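Local coordinates for protein glucuronan lyase A (Trichoderma reesei, PDB 2ZZJ) that probably cleaves the beta-1,4 linkages of glucuronan as an endo-acting lyase of polysaccharide lyase family 20, and binds a calcium ion, at residues Q42-T45 / R51-S54; I93-G98 / D104-S109; S121-G126 / H178-V183; N202-H205 / H209-G212. All blocks are in the same frame, centred on the assembly; numbering follows the deposited sequence.

How the contacts relate
The four contacts sit in different parts of the two-sheet beta-jelly roll. Contacts 1 and 4 are direct neighbours, with centres about 10 Å apart, and they meet through Trp204, whose ring packs against Tyr44 and Tyr52. Contacts 2 and 3, centres about 19 Å apart, use neighbouring strands of one sheet, 106-115 and 118-126; Arg122 of contact 3 reaches back to Ser109 of contact 2, with NE 2.9 Å from the carbonyl O. Contact 1 and contact 3 each bring strands of both sheets together, on opposite sides of the chain's centre, about 29 Å apart between centres. None of the four reaches the calcium site formed by Asp7, Lys33, Ser36 and Asp222.

Contact 1: residues Q42-T45 / R51-S54; sequences QTYT and RYHS
The ring of Tyr52 reaches across to 42-45 edge first, with its long axis aimed at the chain around Tyr44. CG lies beside the backbone N (chi1 -72°), which carries the ring over to the other segment and sets its hydroxyl against the backbone of Thr45: Thr45 N donates to Tyr52 OH at 3.2 Å in a nearly straight bond. Thr45 OG1 is hydrogen-bonded to Asn20 OD1. One side of the phenol is lined by oxygens close to the ring plane: Gln42 OE1 is 3.3 Å from Tyr52 CD1 and Thr43 O is 3.3 Å from Tyr52 CE1. The amide of Gln42 stands almost upright to this ring, 84° between planes. A bend at chi2 brings its other end, NE2, to within 2.9 Å of Ser54 OG, a weak bond; NE2 also bonds to the carbonyl of Glu19, and Ser54 OG to that of Thr41. The Tyr44 ring is tilted 25° from that of Tyr52 but slid well aside, with CD1 3.9 Å from Tyr52 CZ, while Trp204 meets both rings edge-to-face. A leucine in place of Tyr52 would probably leave Thr45 N without its acceptor and open a gap beside Trp204. Strands 37-43 and 53-63 belong to different sheets, and this is a crossing between the two layers of the jelly-roll sandwich.

Contact 2: residues I93-G98 / D104-S109; sequences IANRPG and DDWMPS
Ala94 and Met107 form a hydrogen-bonded antiparallel pair in this hairpin, joined by both backbone bonds: Met107 N reaches Ala94 O at 2.9 Å, and Ala94 N meets Met107 O at 3.2 Å. Beyond the strands, Asp105 O takes two donors, Arg96 N at 2.9 Å and a water that also accepts from Arg96 NH1. The buried guanidinium is satisfied further by a salt bridge from NE to Asp189 and by NH1 to the carbonyl of Tyr128. The carboxylate of Asp105 reaches into the turn: OD1 accepts from Gly98 N at 2.9 Å, well above the carboxylate plane, and OD2 takes the N-H of Gly100. Within 104-109, Asp104 OD1 accepts from Trp106 N at 3.0 Å, closing an Asx turn. A second water donates to Asn95 OD1 and is weakly bonded to Asp105 N.

In the non-hydrogen-bonded pair Asn95-Trp106, the Asn95 CB lies 3.5 Å above the centre of the six-membered Trp106 ring, a CH-pi contact. Asn95 CG is trans to its backbone N (chi1 -174°), which lays the amide along the indole, stacked with 11° between planes. Ile93 CG1 meets the ring edge at Trp106 CE3, 3.8 Å away. With an alanine at Trp106, Asn95 would probably lose the surface on which its amide lies and become free to turn. The hairpin is flanked in its sheet by strand 192-197 beside 86-95 and by strand 118-126 beside 106-115, while the Trp106 indole also touches Arg196.

Contact 3: residues S121-G126 / H178-V183; sequences SRYVNG and HEEYNV
Tyr123 and Glu180 meet across the interior of the beta sandwich, for strand 118-126 and strand 175-183 belong to different sheets and no backbone bond joins them. The side chains approach from opposite directions. Glu180 has CG between its backbone N and carbonyl carbon (chi1 69°) and runs extended beyond it, which carries the carboxylate to the tyrosine hydroxyl.

The polar part across the contact is one short hydrogen bond. Tyr123 OH donates to Glu180 OE1 at 2.7 Å, coming from above the carboxylate plane, and the ring stands nearly perpendicular to that plane. The second oxygen, OE2, lies at the ring edge, 3.6 Å from Tyr123 CE2, and is held from elsewhere: His178 NE2 donates to it at 2.7 Å in an almost straight bond on the anti side, with the imidazole turned so that OE2 lies in its plane. Arg140 NE forms a salt bridge to the same oxygen. The carboxylate is thus gripped at both ends and fixed in its rotation, His178 and Arg140 forming the second shell that positions it for Tyr123.

The apolar part, from Val183, covers about as much surface as Glu180 does: just beyond the corner at Asn182, Val183 lays CG1 3.6 Å from Tyr123 OH and CB 4.3 Å from Tyr123 CZ. Phe168 meets the Tyr123 ring with its plane inclined.

Back at the tyrosine, the amide nitrogen of Asn125, which bonds to the carbonyl of Ala184, lies in the ring plane at its edge, with ND2 3.9 Å from Tyr123 CE1.

Contact 4: residues N202-H205 / H209-G212; sequences NSWH and HMTG
Trp204 has the most surface covered here, about 70 Å²; its ring runs alongside Met210, both side chains pointing the same way. With chi2 at -7°, CD1 eclipses CA, which puts the five-membered ring of the indole on the side of 209-212. There Met210 CB lies 3.8 Å from Trp204 CD1, and Met210 CG is 3.5 Å from Trp204 NE1. The methionine runs extended as far as the sulfur and then bends at chi3, 70°. SD sits obliquely to the indole, 4.7 Å from the centroid of the five-membered ring of Trp204, a Met-aromatic contact.

His209 contributes by backbone more than by ring: its imidazole stays clear of the helix segment, while His209 N approaches Trp204 O at 3.5 Å. The carbonyl of His209 is satisfied by Gln85 NE2, and the same glutamine accepts from Thr211 N, so one side chain holds the loop at two points. Between helix 202-207 and strand 216-227 the chain thus doubles back alongside the indole.

With no hydrogen bond between the two segments and the indole N-H taken by Tyr87 OH, the contact probably rests mainly on van der Waals packing and the sulfur-aromatic approach, the polar bonding being left to residues beside it.

Contact 1: residues Q42-T45 / R51-S54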
loop_
_atom_site.group_PDB
_atom_site.type_symbol
_atom_site.label_atom_id
_atom_site.label_comp_id
_atom_site.label_asym_id
_atom_site.label_seq_id
_atom_site.Cartn_x
_atom_site.Cartn_y
_atom_site.Cartn_z
ATOM N N GLN A 42 13.027 6.667 -4.211
ATOM C CA GLN A 42 12.918 6.581 -5.666
ATOM C C GLN A 42 13.427 7.874 -6.301
ATOM O O GLN A 42 13.346 8.947 -5.694
ATOM C CB GLN A 42 11.484 6.306 -6.126
ATOM C CG GLN A 42 11.147 4.800 -6.231
ATOM C CD GLN A 42 11.953 4.156 -7.377
ATOM O OE1 GLN A 42 12.435 4.868 -8.273
ATOM N NE2 GLN A 42 12.110 2.826 -7.346
ATOM N N THR A 43 13.970 7.768 -7.510
ATOM C CA THR A 43 14.606 8.916 -8.166
ATOM C C THR A 43 14.081 9.006 -9.578
ATOM O O THR A 43 14.152 8.030 -10.345
ATOM C CB THR A 43 16.161 8.781 -8.199
ATOM O OG1 THR A 43 16.681 8.705 -6.869
ATOM C CG2 THR A 43 16.814 9.984 -8.924
ATOM N N TYR A 44 13.526 10.157 -9.927
ATOM C CA TYR A 44 12.963 10.342 -11.259
ATOM C C TYR A 44 14.144 10.423 -12.235
ATOM O O TYR A 44 15.155 11.039 -11.906
ATOM C CB TYR A 44 12.137 11.643 -11.340
ATOM C CG TYR A 44 11.428 11.805 -12.676
ATOM C CD1 TYR A 44 10.392 10.947 -13.052
ATOM C CD2 TYR A 44 11.821 12.807 -13.586
ATOM C CE1 TYR A 44 9.753 11.082 -14.293
ATOM C CE2 TYR A 44 11.191 12.946 -14.827
ATOM C CZ TYR A 44 10.177 12.090 -15.182
ATOM O OH TYR A 44 9.546 12.227 -16.406
ATOM N N THR A 45 14.004 9.791 -13.403
ATOM C CA THR A 45 15.087 9.761 -14.426
ATOM C C THR A 45 14.435 10.022 -15.789
ATOM O O THR A 45 13.804 9.136 -16.374
ATOM C CB THR A 45 15.861 8.405 -14.450
ATOM O OG1 THR A 45 14.937 7.348 -14.721
ATOM C CG2 THR A 45 16.562 8.114 -13.125
ATOM N N ARG A 51 8.870 1.560 -14.606
ATOM C CA ARG A 51 8.136 1.936 -13.385
ATOM C C ARG A 51 9.070 2.156 -12.214
ATOM O O ARG A 51 10.270 1.919 -12.319
ATOM C CB ARG A 51 7.005 0.933 -13.085
ATOM C CG ARG A 51 5.849 1.071 -14.065
ATOM C CD ARG A 51 4.701 0.136 -13.783
ATOM N NE ARG A 51 3.583 0.272 -14.734
ATOM C CZ ARG A 51 3.534 -0.326 -15.927
ATOM N NH1 ARG A 51 4.539 -1.105 -16.323
ATOM N NH2 ARG A 51 2.475 -0.171 -16.723
ATOM N N TYR A 52 8.523 2.665 -11.106
ATOM C CA TYR A 52 9.337 3.209 -10.041
ATOM C C TYR A 52 8.870 2.640 -8.696
ATOM O O TYR A 52 8.389 3.379 -7.829
ATOM C CB TYR A 52 9.166 4.726 -10.025
ATOM C CG TYR A 52 9.821 5.510 -11.164
ATOM C CD1 TYR A 52 11.146 5.930 -11.077
ATOM C CD2 TYR A 52 9.069 5.907 -12.293
ATOM C CE1 TYR A 52 11.745 6.704 -12.120
ATOM C CE2 TYR A 52 9.655 6.681 -13.326
ATOM C CZ TYR A 52 10.979 7.063 -13.221
ATOM O OH TYR A 52 11.545 7.842 -14.227
ATOM N N HIS A 53 9.011 1.325 -8.532
ATOM C CA HIS A 53 8.640 0.641 -7.279
ATOM C C HIS A 53 9.854 0.489 -6.387
ATOM O O HIS A 53 10.882 -0.064 -6.805
ATOM C CB HIS A 53 8.189 -0.793 -7.551
ATOM C CG HIS A 53 6.937 -0.929 -8.339
ATOM N ND1 HIS A 53 6.932 -0.992 -9.718
ATOM C CD2 HIS A 53 5.658 -1.129 -7.947
ATOM C CE1 HIS A 53 5.701 -1.197 -10.139
ATOM N NE2 HIS A 53 4.908 -1.288 -9.086
ATOM N N SER A 54 9.742 0.929 -5.141
ATOM C CA SER A 54 10.713 0.532 -4.101
ATOM C C SER A 54 9.878 -0.077 -2.964
ATOM O O SER A 54 9.316 0.655 -2.154
ATOM C CB SER A 54 11.525 1.719 -3.601
ATOM O OG SER A 54 12.491 2.142 -4.541
#

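Contact 2: residues I93-G98 / D104-S109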
loop_
_atom_site.group_PDB
_atom_site.type_symbol
_atom_site.label_atom_id
_atom_site.label_comp_id
_atom_site.label_asym_id
_atom_site.label_seq_id
_atom_site.Cartn_x
_atom_site.Cartn_y
_atom_site.Cartn_z
ATOM N N ILE A 93 -1.845 -6.797 -4.284
ATOM C CA ILE A 93 -1.693 -7.109 -5.699
ATOM C C ILE A 93 -1.505 -8.610 -5.931
ATOM O O ILE A 93 -0.703 -9.284 -5.239
ATOM C CB ILE A 93 -0.551 -6.244 -6.333
ATOM C CG1 ILE A 93 -0.431 -6.469 -7.862
ATOM C CG2 ILE A 93 0.799 -6.454 -5.588
ATOM C CD1 ILE A 93 0.618 -5.585 -8.483
ATOM N N ALA A 94 -2.242 -9.124 -6.924
ATOM C CA ALA A 94 -2.154 -10.535 -7.317
ATOM C C ALA A 94 -1.746 -10.653 -8.777
ATOM O O ALA A 94 -2.160 -9.843 -9.606
ATOM C CB ALA A 94 -3.476 -11.204 -7.144
ATOM N N ASN A 95 -0.955 -11.672 -9.074
ATOM C CA ASN A 95 -0.741 -12.094 -10.443
ATOM C C ASN A 95 -1.779 -13.158 -10.755
ATOM O O ASN A 95 -1.911 -14.162 -10.027
ATOM C CB ASN A 95 0.673 -12.633 -10.638
ATOM C CG ASN A 95 0.980 -12.951 -12.099
ATOM O OD1 ASN A 95 0.424 -12.342 -13.012
ATOM N ND2 ASN A 95 1.874 -13.888 -12.315
ATOM N N ARG A 96 -2.546 -12.902 -11.811
ATOM C CA ARG A 96 -3.683 -13.710 -12.161
ATOM C C ARG A 96 -3.510 -14.194 -13.611
ATOM O O ARG A 96 -4.317 -13.819 -14.479
ATOM C CB ARG A 96 -4.939 -12.863 -12.036
ATOM C CG ARG A 96 -5.262 -12.472 -10.624
ATOM C CD ARG A 96 -6.303 -11.411 -10.566
ATOM N NE ARG A 96 -7.662 -11.893 -10.801
ATOM C CZ ARG A 96 -8.435 -11.473 -11.805
ATOM N NH1 ARG A 96 -7.970 -10.567 -12.666
ATOM N NH2 ARG A 96 -9.683 -11.937 -11.931
ATOM N N PRO A 97 -2.487 -15.046 -13.866
ATOM C CA PRO A 97 -2.062 -15.372 -15.245
ATOM C C PRO A 97 -3.179 -16.107 -15.997
ATOM O O PRO A 97 -3.747 -17.080 -15.470
ATOM C CB PRO A 97 -0.843 -16.279 -15.053
ATOM C CG PRO A 97 -0.483 -16.202 -13.583
ATOM C CD PRO A 97 -1.738 -15.832 -12.867
ATOM N N GLY A 98 -3.511 -15.590 -17.188
ATOM C CA GLY A 98 -4.614 -16.087 -18.001
ATOM C C GLY A 98 -5.937 -15.362 -17.813
ATOM O O GLY A 98 -6.940 -15.747 -18.433
ATOM N N ASP A 104 -1.431 -6.559 -18.687
ATOM C CA ASP A 104 -0.814 -7.795 -18.175
ATOM C C ASP A 104 -1.758 -8.428 -17.165
ATOM O O ASP A 104 -2.921 -8.014 -17.057
ATOM C CB ASP A 104 0.584 -7.563 -17.595
ATOM C CG ASP A 104 0.570 -6.710 -16.333
ATOM O OD1 ASP A 104 -0.486 -6.619 -15.662
ATOM O OD2 ASP A 104 1.637 -6.145 -16.008
ATOM N N ASP A 105 -1.292 -9.438 -16.438
ATOM C CA ASP A 105 -2.225 -10.160 -15.578
ATOM C C ASP A 105 -2.087 -9.811 -14.103
ATOM O O ASP A 105 -2.794 -10.388 -13.272
ATOM C CB ASP A 105 -2.168 -11.683 -15.802
ATOM C CG ASP A 105 -2.921 -12.138 -17.071
ATOM O OD1 ASP A 105 -2.370 -13.027 -17.756
ATOM O OD2 ASP A 105 -4.046 -11.643 -17.368
ATOM N N TRP A 106 -1.204 -8.861 -13.800
ATOM C CA TRP A 106 -1.085 -8.331 -12.433
ATOM C C TRP A 106 -2.202 -7.349 -12.213
ATOM O O TRP A 106 -2.384 -6.439 -13.026
ATOM C CB TRP A 106 0.234 -7.610 -12.253
ATOM C CG TRP A 106 1.383 -8.508 -12.191
ATOM C CD1 TRP A 106 2.144 -8.940 -13.245
ATOM C CD2 TRP A 106 1.930 -9.123 -11.020
ATOM N NE1 TRP A 106 3.135 -9.789 -12.798
ATOM C CE2 TRP A 106 3.030 -9.913 -11.436
ATOM C CE3 TRP A 106 1.592 -9.094 -9.653
ATOM C CZ2 TRP A 106 3.804 -10.656 -10.535
ATOM C CZ3 TRP A 106 2.362 -9.822 -8.763
ATOM C CH2 TRP A 106 3.457 -10.598 -9.207
ATOM N N MET A 107 -2.968 -7.536 -11.142
ATOM C CA MET A 107 -4.026 -6.606 -10.809
ATOM C C MET A 107 -3.880 -6.149 -9.369
ATOM O O MET A 107 -4.069 -6.953 -8.447
ATOM C CB MET A 107 -5.406 -7.227 -10.978
ATOM C CG MET A 107 -6.497 -6.222 -11.066
ATOM S SD MET A 107 -8.069 -6.793 -10.493
ATOM C CE MET A 107 -7.888 -6.697 -8.696
ATOM N N PRO A 108 -3.537 -4.867 -9.170
ATOM C CA PRO A 108 -3.659 -4.361 -7.789
ATOM C C PRO A 108 -5.112 -4.211 -7.414
ATOM O O PRO A 108 -5.942 -3.781 -8.241
ATOM C CB PRO A 108 -2.987 -2.976 -7.841
ATOM C CG PRO A 108 -3.025 -2.549 -9.323
ATOM C CD PRO A 108 -3.020 -3.861 -10.124
ATOM N N SER A 109 -5.445 -4.542 -6.175
ATOM C CA SER A 109 -6.783 -4.259 -5.691
ATOM C C SER A 109 -6.778 -3.002 -4.828
ATOM O O SER A 109 -6.810 -1.859 -5.337
ATOM C CB SER A 109 -7.385 -5.468 -4.951
ATOM O OG SER A 109 -6.567 -5.941 -3.884
HETATM O O HOH W 1 0.947 -11.561 -15.594
HETATM O O HOH W 2 -5.543 -9.580 -13.705
#

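Contact 3: residues S121-G126 / H178-V183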
loop_
_atom_site.group_PDB
_atom_site.type_symbol
_atom_site.label_atom_id
_atom_site.label_comp_id
_atom_site.label_asym_id
_atom_site.label_seq_id
_atom_site.Cartn_x
_atom_site.Cartn_y
_atom_site.Cartn_z
ATOM N N SER A 121 -7.406 5.950 -0.486
ATOM C CA SER A 121 -7.370 4.504 -0.693
ATOM C C SER A 121 -8.455 4.120 -1.662
ATOM O O SER A 121 -9.159 4.999 -2.178
ATOM C CB SER A 121 -7.466 3.702 0.619
ATOM O OG SER A 121 -7.142 2.325 0.377
ATOM N N ARG A 122 -8.573 2.828 -1.936
ATOM C CA ARG A 122 -9.606 2.337 -2.848
ATOM C C ARG A 122 -9.791 0.870 -2.611
ATOM O O ARG A 122 -8.967 0.249 -1.954
ATOM C CB ARG A 122 -9.143 2.526 -4.290
ATOM C CG ARG A 122 -8.016 1.631 -4.674
ATOM C CD ARG A 122 -7.497 1.904 -6.073
ATOM N NE ARG A 122 -7.035 0.664 -6.668
ATOM C CZ ARG A 122 -6.742 0.509 -7.957
ATOM N NH1 ARG A 122 -6.326 -0.662 -8.408
ATOM N NH2 ARG A 122 -6.869 1.531 -8.809
ATOM N N TYR A 123 -10.887 0.312 -3.124
ATOM C CA TYR A 123 -10.993 -1.118 -3.279
ATOM C C TYR A 123 -11.562 -1.358 -4.673
ATOM O O TYR A 123 -12.098 -0.422 -5.302
ATOM C CB TYR A 123 -11.875 -1.750 -2.199
ATOM C CG TYR A 123 -13.254 -1.125 -2.026
ATOM C CD1 TYR A 123 -14.372 -1.594 -2.750
ATOM C CD2 TYR A 123 -13.451 -0.087 -1.147
ATOM C CE1 TYR A 123 -15.656 -1.012 -2.584
ATOM C CE2 TYR A 123 -14.715 0.501 -0.971
ATOM C CZ TYR A 123 -15.823 0.030 -1.700
ATOM O OH TYR A 123 -17.078 0.638 -1.505
ATOM N N VAL A 124 -11.424 -2.596 -5.135
ATOM C CA VAL A 124 -11.850 -3.020 -6.465
ATOM C C VAL A 124 -12.826 -4.176 -6.328
ATOM O O VAL A 124 -12.622 -5.079 -5.518
ATOM C CB VAL A 124 -10.617 -3.434 -7.310
ATOM C CG1 VAL A 124 -11.004 -3.894 -8.686
ATOM C CG2 VAL A 124 -9.672 -2.242 -7.450
ATOM N N ASN A 125 -13.900 -4.154 -7.115
ATOM C CA ASN A 125 -14.790 -5.308 -7.175
ATOM C C ASN A 125 -15.276 -5.508 -8.611
ATOM O O ASN A 125 -15.096 -4.640 -9.475
ATOM C CB ASN A 125 -15.964 -5.163 -6.195
ATOM C CG ASN A 125 -16.778 -3.923 -6.453
ATOM O OD1 ASN A 125 -17.049 -3.584 -7.608
ATOM N ND2 ASN A 125 -17.191 -3.236 -5.389
ATOM N N GLY A 126 -15.894 -6.655 -8.850
ATOM C CA GLY A 126 -16.209 -7.070 -10.200
ATOM C C GLY A 126 -15.511 -8.381 -10.473
ATOM O O GLY A 126 -15.246 -9.144 -9.554
ATOM N N HIS A 178 -12.386 6.060 8.422
ATOM C CA HIS A 178 -13.272 5.589 7.391
ATOM C C HIS A 178 -13.882 4.275 7.794
ATOM O O HIS A 178 -13.199 3.404 8.304
ATOM C CB HIS A 178 -12.531 5.418 6.055
ATOM C CG HIS A 178 -13.438 5.158 4.890
ATOM N ND1 HIS A 178 -14.146 6.163 4.264
ATOM C CD2 HIS A 178 -13.776 4.010 4.254
ATOM C CE1 HIS A 178 -14.865 5.645 3.279
ATOM N NE2 HIS A 178 -14.670 4.341 3.261
ATOM N N GLU A 179 -15.183 4.115 7.578
ATOM C CA GLU A 179 -15.740 2.783 7.669
ATOM C C GLU A 179 -16.939 2.682 6.763
ATOM O O GLU A 179 -17.725 3.636 6.632
ATOM C CB GLU A 179 -16.033 2.384 9.123
ATOM C CG GLU A 179 -17.483 2.425 9.560
ATOM C CD GLU A 179 -17.637 2.650 11.043
ATOM O OE1 GLU A 179 -18.008 3.783 11.409
ATOM O OE2 GLU A 179 -17.351 1.727 11.831
ATOM N N GLU A 180 -17.029 1.566 6.080
ATOM C CA GLU A 180 -18.209 1.278 5.296
ATOM C C GLU A 180 -18.465 -0.220 5.306
ATOM O O GLU A 180 -17.530 -1.025 5.401
ATOM C CB GLU A 180 -18.102 1.866 3.886
ATOM C CG GLU A 180 -17.089 1.218 2.994
ATOM C CD GLU A 180 -16.952 1.970 1.680
ATOM O OE1 GLU A 180 -17.813 1.777 0.802
ATOM O OE2 GLU A 180 -15.996 2.756 1.520
ATOM N N TYR A 181 -19.752 -0.586 5.250
ATOM C CA TYR A 181 -20.200 -1.971 5.426
ATOM C C TYR A 181 -20.995 -2.489 4.233
ATOM O O TYR A 181 -21.427 -1.710 3.380
ATOM C CB TYR A 181 -21.039 -2.079 6.697
ATOM C CG TYR A 181 -20.219 -1.809 7.923
ATOM C CD1 TYR A 181 -19.515 -2.843 8.560
ATOM C CD2 TYR A 181 -20.084 -0.510 8.408
ATOM C CE1 TYR A 181 -18.725 -2.579 9.689
ATOM C CE2 TYR A 181 -19.304 -0.243 9.513
ATOM C CZ TYR A 181 -18.621 -1.278 10.146
ATOM O OH TYR A 181 -17.848 -0.984 11.252
ATOM N N ASN A 182 -21.180 -3.800 4.181
ATOM C CA ASN A 182 -21.997 -4.408 3.129
ATOM C C ASN A 182 -21.580 -3.911 1.745
ATOM O O ASN A 182 -22.411 -3.404 0.961
ATOM C CB ASN A 182 -23.497 -4.128 3.377
ATOM C CG ASN A 182 -23.948 -4.556 4.768
ATOM O OD1 ASN A 182 -23.694 -5.682 5.197
ATOM N ND2 ASN A 182 -24.608 -3.652 5.481
ATOM N N VAL A 183 -20.283 -4.033 1.469
ATOM C CA VAL A 183 -19.709 -3.684 0.167
ATOM C C VAL A 183 -18.854 -4.832 -0.309
ATOM O O VAL A 183 -18.338 -5.615 0.511
ATOM C CB VAL A 183 -18.839 -2.390 0.208
ATOM C CG1 VAL A 183 -19.693 -1.157 0.233
ATOM C CG2 VAL A 183 -17.849 -2.408 1.396
#

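Contact 4: residues N202-H205 / H209-G212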
loop_
_atom_site.group_PDB
_atom_site.type_symbol
_atom_site.label_atom_id
_atom_site.label_comp_id
_atom_site.label_asym_id
_atom_site.label_seq_id
_atom_site.Cartn_x
_atom_site.Cartn_y
_atom_site.Cartn_z
ATOM N N ASN A 202 3.932 5.980 -8.908
ATOM C CA ASN A 202 3.203 5.499 -10.084
ATOM C C ASN A 202 2.840 6.585 -11.123
ATOM O O ASN A 202 2.840 6.348 -12.344
ATOM C CB ASN A 202 1.983 4.645 -9.696
ATOM C CG ASN A 202 1.029 5.328 -8.728
ATOM O OD1 ASN A 202 1.392 6.220 -7.981
ATOM N ND2 ASN A 202 -0.195 4.838 -8.690
ATOM N N SER A 203 2.541 7.783 -10.638
ATOM C CA SER A 203 2.180 8.880 -11.539
ATOM C C SER A 203 3.330 9.315 -12.438
ATOM O O SER A 203 3.076 9.849 -13.543
ATOM C CB SER A 203 1.642 10.076 -10.756
ATOM O OG SER A 203 0.324 9.822 -10.301
ATOM N N TRP A 204 4.577 9.115 -11.984
ATOM C CA TRP A 204 5.741 9.442 -12.795
ATOM C C TRP A 204 5.673 8.671 -14.120
ATOM O O TRP A 204 5.874 9.254 -15.197
ATOM C CB TRP A 204 7.059 9.104 -12.073
ATOM C CG TRP A 204 7.446 10.006 -10.958
ATOM C CD1 TRP A 204 6.820 11.182 -10.582
ATOM C CD2 TRP A 204 8.596 9.878 -10.102
ATOM N NE1 TRP A 204 7.506 11.763 -9.540
ATOM C CE2 TRP A 204 8.588 10.986 -9.220
ATOM C CE3 TRP A 204 9.611 8.913 -9.965
ATOM C CZ2 TRP A 204 9.549 11.162 -8.222
ATOM C CZ3 TRP A 204 10.578 9.094 -8.971
ATOM C CH2 TRP A 204 10.534 10.221 -8.107
ATOM N N HIS A 205 5.364 7.379 -14.047
ATOM C CA HIS A 205 5.213 6.571 -15.256
ATOM C C HIS A 205 3.861 6.822 -15.937
ATOM O O HIS A 205 3.818 7.144 -17.119
ATOM C CB HIS A 205 5.392 5.084 -14.936
ATOM C CG HIS A 205 4.906 4.178 -16.019
ATOM N ND1 HIS A 205 3.575 3.844 -16.167
ATOM C CD2 HIS A 205 5.570 3.552 -17.020
ATOM C CE1 HIS A 205 3.446 3.044 -17.213
ATOM N NE2 HIS A 205 4.639 2.855 -17.747
ATOM N N HIS A 209 5.447 12.229 -17.009
ATOM C CA HIS A 209 6.285 13.321 -16.510
ATOM C C HIS A 209 6.108 13.405 -15.005
ATOM O O HIS A 209 5.169 12.820 -14.454
ATOM C CB HIS A 209 5.859 14.676 -17.117
ATOM C CG HIS A 209 4.462 15.065 -16.767
ATOM N ND1 HIS A 209 3.361 14.547 -17.413
ATOM C CD2 HIS A 209 3.980 15.868 -15.791
ATOM C CE1 HIS A 209 2.261 15.030 -16.868
ATOM N NE2 HIS A 209 2.608 15.831 -15.877
ATOM N N MET A 210 7.006 14.166 -14.379
ATOM C CA MET A 210 6.963 14.469 -12.971
ATOM C C MET A 210 6.554 15.921 -12.742
ATOM O O MET A 210 7.117 16.836 -13.340
ATOM C CB MET A 210 8.334 14.234 -12.366
ATOM C CG MET A 210 8.462 14.812 -10.982
ATOM S SD MET A 210 10.119 14.797 -10.309
ATOM C CE MET A 210 10.960 16.022 -11.303
ATOM N N THR A 211 5.588 16.123 -11.853
ATOM C CA THR A 211 5.151 17.462 -11.421
ATOM C C THR A 211 6.034 17.928 -10.266
ATOM O O THR A 211 6.220 17.201 -9.280
ATOM C CB THR A 211 3.676 17.386 -10.988
ATOM O OG1 THR A 211 2.917 16.843 -12.062
ATOM C CG2 THR A 211 3.083 18.733 -10.581
ATOM N N GLY A 212 6.550 19.152 -10.358
ATOM C CA GLY A 212 7.398 19.694 -9.304
ATOM C C GLY A 212 8.871 19.400 -9.478
ATOM O O GLY A 212 9.299 19.003 -10.572
#